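Local structure of E2A dna-binding protein (Human adenovirus 5, 2WB0) at residues A14-A17 / L18-K21; Y22-N26 / D27-N31; K47-L50 / N51-R55; V68-M71 / G72-L75. The protein binds single-stranded DNA and, by forming multimers, unwinds the template without ATP during the elongation phase of viral strand-displacement replication. All coordinates share one frame; numbering follows the deposited sequence.

Contact 1 of 4, residues A14-A17 / L18-K21; sequences AARA and LMDK
Arg16 and Asp20, one turn apart on helix 7-21, are joined by a long salt bridge, with Arg16 NH1 3.3 Å from Asp20 OD1. The hydrogen bond within it is weak, bent to 141° at the hydrogen, and the guanidinium and carboxylate planes stand 89° apart, so the two groups do not pair flat. Arg16 instead bends at CG and CD, and its methylene carbon CD comes 3.2 Å from the same OD1. That oxygen has a second partner, Lys29 NZ, in a further salt bridge, and the carboxylate is shared by two cations. On the buried side, Leu18 lays CD2 3.9 Å from Ala14 O while its amide N bonds to that oxygen at 3.0 Å. Next to it, Met19 folds back at its last torsion (chi3 -76°), which carries CE to 3.8 Å from Arg16 CA and to the edge of the guanidinium, near its plane. Ala17 adds a backbone bond, its O accepting from Lys21 N. Leu18 faces Leu75 and Leu79 of helix 64-83, and Met19 meets Ala41 and Val45 of helix 40-53. Charged pairing outside and apolar contacts inside are the pattern of an amphipathic helix, here in the all-alpha domain.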
loop_
_atom_site.group_PDB
_atom_site.type_symbol
_atom_site.label_atom_id
_atom_site.label_comp_id
_atom_site.label_asym_id
_atom_site.label_seq_id
_atom_site.Cartn_x
_atom_site.Cartn_y
_atom_site.Cartn_z
ATOM N N ALA A 14 2.302 11.214 26.058
ATOM C CA ALA A 14 2.557 9.816 25.617
ATOM C C ALA A 14 3.669 9.828 24.564
ATOM O O ALA A 14 4.656 9.033 24.641
ATOM C CB ALA A 14 1.309 9.243 25.083
ATOM N N ALA A 15 3.599 10.805 23.647
ATOM C CA ALA A 15 4.520 10.854 22.516
ATOM C C ALA A 15 5.881 11.235 23.035
ATOM O O ALA A 15 6.905 10.651 22.666
ATOM C CB ALA A 15 4.001 11.875 21.396
ATOM N N ARG A 16 5.926 12.176 23.969
ATOM C CA ARG A 16 7.209 12.538 24.526
ATOM C C ARG A 16 7.829 11.389 25.348
ATOM O O ARG A 16 9.032 11.167 25.286
ATOM C CB ARG A 16 7.107 13.846 25.347
ATOM C CG ARG A 16 8.444 14.275 25.948
ATOM C CD ARG A 16 9.563 14.343 24.870
ATOM N NE ARG A 16 9.805 15.709 24.457
ATOM C CZ ARG A 16 10.657 16.530 25.057
ATOM N NH1 ARG A 16 11.365 16.128 26.102
ATOM N NH2 ARG A 16 10.793 17.758 24.599
ATOM N N ALA A 17 7.003 10.648 26.067
ATOM C CA ALA A 17 7.485 9.473 26.836
ATOM C C ALA A 17 8.222 8.480 25.901
ATOM O O ALA A 17 9.355 8.056 26.141
ATOM C CB ALA A 17 6.307 8.781 27.465
ATOM N N LEU A 18 7.546 8.143 24.796
ATOM C CA LEU A 18 8.145 7.358 23.727
ATOM C C LEU A 18 9.402 7.934 23.170
ATOM O O LEU A 18 10.411 7.250 23.034
ATOM C CB LEU A 18 7.059 7.120 22.632
ATOM C CG LEU A 18 6.217 5.872 22.507
ATOM C CD1 LEU A 18 6.241 4.711 23.551
ATOM C CD2 LEU A 18 4.775 6.159 22.003
ATOM N N MET A 19 9.407 9.222 22.854
ATOM C CA MET A 19 10.545 9.824 22.197
ATOM C C MET A 19 11.704 9.922 23.180
ATOM O O MET A 19 12.885 9.891 22.771
ATOM C CB MET A 19 10.194 11.248 21.705
ATOM C CG MET A 19 9.107 11.289 20.594
ATOM S SD MET A 19 8.920 12.901 19.812
ATOM C CE MET A 19 8.009 13.833 21.039
ATOM N N ASP A 20 11.376 10.086 24.470
ATOM C CA ASP A 20 12.463 10.157 25.467
ATOM C C ASP A 20 13.090 8.745 25.569
ATOM O O ASP A 20 14.286 8.594 25.384
ATOM C CB ASP A 20 11.898 10.588 26.825
ATOM C CG ASP A 20 11.552 12.080 26.880
ATOM O OD1 ASP A 20 12.175 12.895 26.133
ATOM O OD2 ASP A 20 10.655 12.401 27.686
ATOM N N LYS A 21 12.252 7.737 25.822
ATOM C CA LYS A 21 12.688 6.347 26.023
ATOM C C LYS A 21 13.523 5.835 24.850
ATOM O O LYS A 21 14.523 5.124 25.029
ATOM C CB LYS A 21 11.478 5.453 26.247
ATOM C CG LYS A 21 11.816 3.938 26.330
ATOM C CD LYS A 21 10.607 3.156 26.793
ATOM C CE LYS A 21 10.882 1.638 26.848
ATOM N NZ LYS A 21 9.586 1.041 27.086
#

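Contact 2 of 4, residues Y22-N26 / D27-N31; sequences YHVDN and DLKAN
The carboxylate of Asp25 meets the start of helix 26-31 through OD2, which accepts from Leu28 N at 2.9 Å with a nearly straight N-H...O angle of 163°. The amide approaches on the anti side of the oxygen and lies 27° out of the carboxylate plane. Leu28 CG sits beside the same OD2, at 3.6 Å. The Asn26 side chain runs beside that of Lys29, pointing the same way, with the amide ND2 3.6 Å from Lys29 CE.

Asp25 is the N-cap of the helix. Its side chain, turned so that CG lies opposite the backbone N (chi1 167°), reaches forward to the first turn, where the Leu28 amide lacks an earlier helical carbonyl to bond. The regular pattern begins at once: Lys29 N bonds to Asp25 O, and Ala30 N to Asn26 O at 2.8 Å. Just ahead, Val24 packs CG2 against Lys29 CG at 3.9 Å and Leu28 CB at 4.0 Å, and its buried side chain also touches Met19 and Val45. Helix 7-21 ends in a Schellman motif with His23, at positive phi, as the C-prime residue: Val24 N bonds back to Met19 O and His23 N to Asp20 O.

Lys29 kinks at chi3, which takes its NZ to the carboxylate of Asp20. A carboxylate capping the helix start would probably be favoured by the helix dipole, while the charge of Lys29, directed at Asp20, probably helps hold this short helix to the preceding one.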
loop_
_atom_site.group_PDB
_atom_site.type_symbol
_atom_site.label_atom_id
_atom_site.label_comp_id
_atom_site.label_asym_id
_atom_site.label_seq_id
_atom_site.Cartn_x
_atom_site.Cartn_y
_atom_site.Cartn_z
ATOM N N TYR A 22 13.141 6.215 23.636
ATOM C CA TYR A 22 13.859 5.768 22.447
ATOM C C TYR A 22 14.889 6.747 21.900
ATOM O O TYR A 22 15.382 6.581 20.775
ATOM C CB TYR A 22 12.889 5.206 21.403
ATOM C CG TYR A 22 12.144 4.000 21.959
ATOM C CD1 TYR A 22 12.736 2.716 21.953
ATOM C CD2 TYR A 22 10.879 4.142 22.503
ATOM C CE1 TYR A 22 12.050 1.625 22.485
ATOM C CE2 TYR A 22 10.188 3.092 23.015
ATOM C CZ TYR A 22 10.772 1.833 23.011
ATOM O OH TYR A 22 10.020 0.819 23.523
ATOM N N HIS A 23 15.245 7.750 22.723
ATOM C CA HIS A 23 16.361 8.660 22.432
ATOM C C HIS A 23 16.232 9.300 21.068
ATOM O O HIS A 23 17.193 9.318 20.289
ATOM C CB HIS A 23 17.706 7.913 22.575
ATOM C CG HIS A 23 17.775 7.095 23.825
ATOM N ND1 HIS A 23 17.888 7.672 25.081
ATOM C CD2 HIS A 23 17.663 5.754 24.029
ATOM C CE1 HIS A 23 17.877 6.718 25.999
ATOM N NE2 HIS A 23 17.732 5.548 25.390
ATOM N N VAL A 24 15.030 9.796 20.743
ATOM C CA VAL A 24 14.916 10.457 19.448
ATOM C C VAL A 24 15.630 11.808 19.476
ATOM O O VAL A 24 15.646 12.487 20.517
ATOM C CB VAL A 24 13.476 10.402 18.773
ATOM C CG1 VAL A 24 12.497 9.548 19.534
ATOM C CG2 VAL A 24 12.919 11.783 18.341
ATOM N N ASP A 25 16.222 12.160 18.329
ATOM C CA ASP A 25 16.932 13.418 18.105
ATOM C C ASP A 25 16.312 14.657 18.793
ATOM O O ASP A 25 15.089 14.817 18.816
ATOM C CB ASP A 25 16.958 13.665 16.607
ATOM C CG ASP A 25 17.381 15.051 16.280
ATOM O OD1 ASP A 25 18.588 15.312 16.392
ATOM O OD2 ASP A 25 16.509 15.903 15.969
ATOM N N ASN A 26 17.133 15.559 19.322
ATOM C CA ASN A 26 16.550 16.551 20.229
ATOM C C ASN A 26 15.665 17.572 19.501
ATOM O O ASN A 26 14.655 18.022 20.048
ATOM C CB ASN A 26 17.610 17.282 21.044
ATOM C CG ASN A 26 18.249 16.415 22.104
ATOM O OD1 ASN A 26 19.456 16.453 22.252
ATOM N ND2 ASN A 26 17.450 15.639 22.851
ATOM N N ASP A 27 16.070 17.941 18.298
ATOM C CA ASP A 27 15.280 18.861 17.515
ATOM C C ASP A 27 13.923 18.280 17.149
ATOM O O ASP A 27 12.885 18.953 17.284
ATOM C CB ASP A 27 16.062 19.330 16.301
ATOM C CG ASP A 27 17.241 20.256 16.701
ATOM O OD1 ASP A 27 17.317 20.669 17.897
ATOM O OD2 ASP A 27 18.074 20.553 15.814
ATOM N N LEU A 28 13.927 17.018 16.716
ATOM C CA LEU A 28 12.666 16.338 16.381
ATOM C C LEU A 28 11.788 16.344 17.626
ATOM O O LEU A 28 10.609 16.597 17.538
ATOM C CB LEU A 28 12.904 14.915 15.871
ATOM C CG LEU A 28 13.471 14.706 14.435
ATOM C CD1 LEU A 28 13.518 13.180 14.234
ATOM C CD2 LEU A 28 12.608 15.367 13.355
ATOM N N LYS A 29 12.382 16.125 18.802
ATOM C CA LYS A 29 11.593 16.119 20.040
ATOM C C LYS A 29 11.029 17.505 20.346
ATOM O O LYS A 29 9.878 17.628 20.712
ATOM C CB LYS A 29 12.417 15.677 21.246
ATOM C CG LYS A 29 12.635 14.190 21.334
ATOM C CD LYS A 29 12.857 13.749 22.808
ATOM C CE LYS A 29 14.188 14.328 23.361
ATOM N NZ LYS A 29 14.522 13.666 24.643
ATOM N N ALA A 30 11.883 18.515 20.211
ATOM C CA ALA A 30 11.571 19.904 20.604
ATOM C C ALA A 30 10.411 20.392 19.755
ATOM O O ALA A 30 9.480 21.059 20.242
ATOM C CB ALA A 30 12.797 20.806 20.328
ATOM N N ASN A 31 10.479 20.052 18.465
ATOM C CA ASN A 31 9.538 20.586 17.505
ATOM C C ASN A 31 8.264 19.794 17.351
ATOM O O ASN A 31 7.329 20.288 16.744
ATOM C CB ASN A 31 10.227 20.800 16.177
ATOM C CG ASN A 31 11.292 21.855 16.273
ATOM O OD1 ASN A 31 12.406 21.697 15.736
ATOM N ND2 ASN A 31 10.982 22.933 17.001
#

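Contact 3 of 4, residues K47-L50 / N51-R55; sequences KTWL and NEEHR
Trp49 offers one face of its indole to two residues at the end of helix 40-53, Glu53 and His54. This is the C-terminal turn of that helix in the all-alpha domain, with i to i+4 and i to i+5 side-chain contacts. In Trp49, CG anti to the backbone N (chi1 172°) carries the indole outward from the helix, where Glu53 and His54 come over the one face. Glu53 turns the other way at CA and then bends at chi2; its CG thereby stands over the five-membered ring, 4.0 Å from the centroid and 26° off the normal, a CH-pi contact. Its carboxylate lies close to parallel with the indole.

His54 leaves helical geometry, yet its N still bonds to Leu50 O at 2.7 Å. Its imidazole meets the six-membered ring obliquely, with centroids 4.6 Å apart and planes at 44°. CE1 makes the nearest approach, 3.4 Å from Trp49 CH2. At the indole's polar end, NE1 donates to Glu316 OE1, which probably helps hold the ring's rotation, while Met309 and Leu313 of helix 300-315 pack against it.

Farther back, Lys47 bends at chi2 and brings CE to 3.7 Å from Asn51 ND2. Asn51 N bonds to Lys47 O at 2.8 Å. Leu50 faces Phe67 and Met71 of helix 64-83, and its CD1 touches His54 CB at 4.1 Å, the two side chains crossing at about a right angle.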
loop_
_atom_site.group_PDB
_atom_site.type_symbol
_atom_site.label_atom_id
_atom_site.label_comp_id
_atom_site.label_asym_id
_atom_site.label_seq_id
_atom_site.Cartn_x
_atom_site.Cartn_y
_atom_site.Cartn_z
ATOM N N LYS A 47 12.175 3.174 14.245
ATOM C CA LYS A 47 13.436 2.734 13.668
ATOM C C LYS A 47 14.387 2.381 14.812
ATOM O O LYS A 47 15.102 1.377 14.789
ATOM C CB LYS A 47 14.032 3.866 12.813
ATOM C CG LYS A 47 15.380 3.541 12.136
ATOM C CD LYS A 47 15.257 2.360 11.121
ATOM C CE LYS A 47 16.599 2.010 10.326
ATOM N NZ LYS A 47 16.291 1.183 9.049
ATOM N N THR A 48 14.379 3.208 15.851
ATOM C CA THR A 48 15.183 2.906 17.025
ATOM C C THR A 48 14.782 1.562 17.670
ATOM O O THR A 48 15.674 0.733 17.983
ATOM C CB THR A 48 15.207 4.103 18.050
ATOM O OG1 THR A 48 15.577 5.281 17.343
ATOM C CG2 THR A 48 16.251 3.901 19.124
ATOM N N TRP A 49 13.469 1.317 17.802
ATOM C CA TRP A 49 12.983 0.062 18.385
ATOM C C TRP A 49 13.365 -1.172 17.498
ATOM O O TRP A 49 13.778 -2.248 17.992
ATOM C CB TRP A 49 11.487 0.179 18.666
ATOM C CG TRP A 49 10.780 -1.101 19.107
ATOM C CD1 TRP A 49 10.668 -1.565 20.384
ATOM C CD2 TRP A 49 10.034 -2.010 18.288
ATOM N NE1 TRP A 49 9.921 -2.720 20.419
ATOM C CE2 TRP A 49 9.498 -3.009 19.148
ATOM C CE3 TRP A 49 9.770 -2.096 16.904
ATOM C CZ2 TRP A 49 8.726 -4.102 18.677
ATOM C CZ3 TRP A 49 8.978 -3.179 16.439
ATOM C CH2 TRP A 49 8.459 -4.163 17.329
ATOM N N LEU A 50 13.274 -0.986 16.192
ATOM C CA LEU A 50 13.736 -1.995 15.218
ATOM C C LEU A 50 15.245 -2.293 15.362
ATOM O O LEU A 50 15.617 -3.449 15.499
ATOM C CB LEU A 50 13.456 -1.479 13.847
ATOM C CG LEU A 50 12.329 -1.976 12.940
ATOM C CD1 LEU A 50 11.227 -2.979 13.462
ATOM C CD2 LEU A 50 11.873 -0.907 11.917
ATOM N N ASN A 51 16.078 -1.248 15.304
ATOM C CA ASN A 51 17.522 -1.322 15.459
ATOM C C ASN A 51 17.876 -2.108 16.711
ATOM O O ASN A 51 18.947 -2.726 16.788
ATOM C CB ASN A 51 18.095 0.067 15.627
ATOM C CG ASN A 51 18.330 0.796 14.288
ATOM O OD1 ASN A 51 18.792 1.960 14.267
ATOM N ND2 ASN A 51 18.013 0.143 13.189
ATOM N N GLU A 52 16.959 -2.083 17.681
ATOM C CA GLU A 52 17.233 -2.541 19.051
ATOM C C GLU A 52 16.657 -3.944 19.253
ATOM O O GLU A 52 17.343 -4.854 19.761
ATOM C CB GLU A 52 16.701 -1.467 20.039
ATOM C CG GLU A 52 16.295 -1.900 21.427
ATOM C CD GLU A 52 15.642 -0.738 22.222
ATOM O OE1 GLU A 52 14.594 -1.014 22.887
ATOM O OE2 GLU A 52 16.159 0.427 22.137
ATOM N N GLU A 53 15.433 -4.148 18.790
ATOM C CA GLU A 53 14.732 -5.418 18.962
ATOM C C GLU A 53 14.639 -6.331 17.717
ATOM O O GLU A 53 14.298 -7.517 17.832
ATOM C CB GLU A 53 13.326 -5.134 19.484
ATOM C CG GLU A 53 13.309 -4.206 20.698
ATOM C CD GLU A 53 13.500 -4.959 21.999
ATOM O OE1 GLU A 53 13.218 -6.187 22.038
ATOM O OE2 GLU A 53 13.925 -4.316 22.989
ATOM N N HIS A 54 14.923 -5.808 16.529
ATOM C CA HIS A 54 14.633 -6.577 15.320
ATOM C C HIS A 54 15.616 -6.329 14.238
ATOM O O HIS A 54 15.250 -6.192 13.057
ATOM C CB HIS A 54 13.236 -6.255 14.809
ATOM C CG HIS A 54 12.169 -6.733 15.722
ATOM N ND1 HIS A 54 11.703 -5.967 16.772
ATOM C CD2 HIS A 54 11.482 -7.898 15.754
ATOM C CE1 HIS A 54 10.771 -6.647 17.418
ATOM N NE2 HIS A 54 10.613 -7.815 16.818
ATOM N N ARG A 55 16.878 -6.370 14.615
ATOM C CA ARG A 55 17.949 -6.076 13.679
ATOM C C ARG A 55 18.015 -6.991 12.487
ATOM O O ARG A 55 18.546 -6.617 11.444
ATOM C CB ARG A 55 19.288 -6.174 14.369
ATOM C CG ARG A 55 19.576 -4.967 15.158
ATOM C CD ARG A 55 20.987 -5.110 15.793
ATOM N NE ARG A 55 22.021 -4.728 14.810
ATOM C CZ ARG A 55 22.332 -3.473 14.494
ATOM N NH1 ARG A 55 21.682 -2.467 15.064
ATOM N NH2 ARG A 55 23.276 -3.220 13.593
#

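Contact 4 of 4, residues V68-M71 / G72-L75; sequences VTMM and GRFL
Gly72 N bonds to Val68 O at 2.8 Å, and the next three amides repeat the step: Arg73 N to Thr69 O, Phe74 N to Met70 O and Leu75 N to Met71 O. The N-H...O angles of 153 to 160° and helical phi/psi throughout define an unbroken alpha-helical turn in the middle of helix 64-83.

Met70 and Arg73 carry the side-chain contact. Met70 bends twice, at chi2 (-53°) and chi3, which brings its sulfur over one face of the guanidinium, 3.3 Å above the plane and toward its rim. There SD is 3.4 Å from Arg73 NH1 and CE is 3.6 Å from the same nitrogen. Arg73 itself is stretched from CG to NE, lying across the methionine obliquely, with CG 3.4 Å from Thr69 O.

Helix 64-83 packs against helices 7-21, 40-53 and 300-315, and this stretch of it borders the second zinc site. Arg73 NH2 donates to Arg222 O, next in sequence to the zinc ligand Cys223, and NH1 makes a weak bond to Thr93 O; the Arg73 side chain is about 9 Å from the zinc ion. The buried cation is thus held by one backbone carbonyl, with a weak second bond, and covered by sulfur on one face, with Phe296 also packing against it.

Phe74 sets CD2 3.1 Å from Met70 O, the carbonyl its own N uses, and its ring goes on to Leu303 and Leu307 of helix 300-315. Met71 meets Cys46 and Leu50 of helix 40-53 and Val310 of helix 300-315.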
loop_
_atom_site.group_PDB
_atom_site.type_symbol
_atom_site.label_atom_id
_atom_site.label_comp_id
_atom_site.label_asym_id
_atom_site.label_seq_id
_atom_site.Cartn_x
_atom_site.Cartn_y
_atom_site.Cartn_z
ATOM N N VAL A 68 9.677 1.896 7.729
ATOM C CA VAL A 68 9.717 2.746 8.931
ATOM C C VAL A 68 8.675 3.870 8.908
ATOM O O VAL A 68 8.055 4.231 9.950
ATOM C CB VAL A 68 11.168 3.303 9.096
ATOM C CG1 VAL A 68 11.205 4.406 10.108
ATOM C CG2 VAL A 68 12.090 2.160 9.467
ATOM N N THR A 69 8.516 4.473 7.741
ATOM C CA THR A 69 7.467 5.505 7.576
ATOM C C THR A 69 6.077 4.963 7.844
ATOM O O THR A 69 5.255 5.625 8.500
ATOM C CB THR A 69 7.527 6.068 6.176
ATOM O OG1 THR A 69 8.775 6.768 6.089
ATOM C CG2 THR A 69 6.311 7.047 5.919
ATOM N N MET A 70 5.816 3.738 7.376
ATOM C CA MET A 70 4.511 3.192 7.634
ATOM C C MET A 70 4.359 2.848 9.110
ATOM O O MET A 70 3.289 3.046 9.669
ATOM C CB MET A 70 4.153 1.996 6.743
ATOM C CG MET A 70 4.022 2.352 5.259
ATOM S SD MET A 70 2.888 3.740 4.873
ATOM C CE MET A 70 1.413 2.970 5.521
ATOM N N MET A 71 5.363 2.249 9.724
ATOM C CA MET A 71 5.255 2.056 11.157
ATOM C C MET A 71 4.941 3.410 11.858
ATOM O O MET A 71 4.128 3.465 12.795
ATOM C CB MET A 71 6.601 1.558 11.691
ATOM C CG MET A 71 6.806 0.055 11.460
ATOM S SD MET A 71 8.288 -0.573 12.295
ATOM C CE MET A 71 7.638 -0.783 13.884
ATOM N N GLY A 72 5.618 4.456 11.402
ATOM C CA GLY A 72 5.375 5.814 11.926
ATOM C C GLY A 72 3.918 6.231 11.835
ATOM O O GLY A 72 3.333 6.767 12.798
ATOM N N ARG A 73 3.302 6.001 10.695
ATOM C CA ARG A 73 1.906 6.321 10.566
ATOM C C ARG A 73 1.018 5.485 11.488
ATOM O O ARG A 73 -0.015 5.968 12.003
ATOM C CB ARG A 73 1.474 6.081 9.112
ATOM C CG ARG A 73 2.170 6.990 8.027
ATOM C CD ARG A 73 1.397 6.778 6.689
ATOM N NE ARG A 73 2.075 7.237 5.429
ATOM C CZ ARG A 73 1.664 6.983 4.172
ATOM N NH1 ARG A 73 0.625 6.136 3.904
ATOM N NH2 ARG A 73 2.347 7.537 3.139
ATOM N N PHE A 74 1.355 4.204 11.642
ATOM C CA PHE A 74 0.535 3.369 12.513
ATOM C C PHE A 74 0.709 3.794 13.954
ATOM O O PHE A 74 -0.250 3.812 14.682
ATOM C CB PHE A 74 0.895 1.902 12.327
ATOM C CG PHE A 74 0.442 1.363 11.027
ATOM C CD1 PHE A 74 -0.875 1.573 10.593
ATOM C CD2 PHE A 74 1.349 0.664 10.179
ATOM C CE1 PHE A 74 -1.342 1.073 9.382
ATOM C CE2 PHE A 74 0.878 0.153 8.972
ATOM C CZ PHE A 74 -0.429 0.328 8.564
ATOM N N LEU A 75 1.919 4.151 14.342
ATOM C CA LEU A 75 2.179 4.611 15.698
ATOM C C LEU A 75 1.404 5.911 15.940
ATOM O O LEU A 75 0.696 6.082 16.937
ATOM C CB LEU A 75 3.657 4.921 15.828
ATOM C CG LEU A 75 4.332 4.830 17.222
ATOM C CD1 LEU A 75 5.582 5.647 17.436
ATOM C CD2 LEU A 75 3.481 4.549 18.535
#

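In the fold
From the N terminus the four contacts come in series, none enclosing or crossing another, and each closes only a helical turn or a cap. Contact 1 ends helix 7-21, and contact 2 follows directly, starting helix 26-31; the two pack together where Met19 CB lies 3.8 Å from Lys29 CD. Contact 3 finishes helix 40-53 and touches contact 2 through Tyr22, whose O is 3.3 Å from Thr48 CG2. Contact 4, in helix 64-83, then meets contact 3, Leu50 CD2 lying 3.6 Å from Met71 SD, and reaches contact 1 through Leu18 and Leu75. Together they tie the successive helices of the all-alpha domain to one another, while contact 4 extends toward the second zinc site.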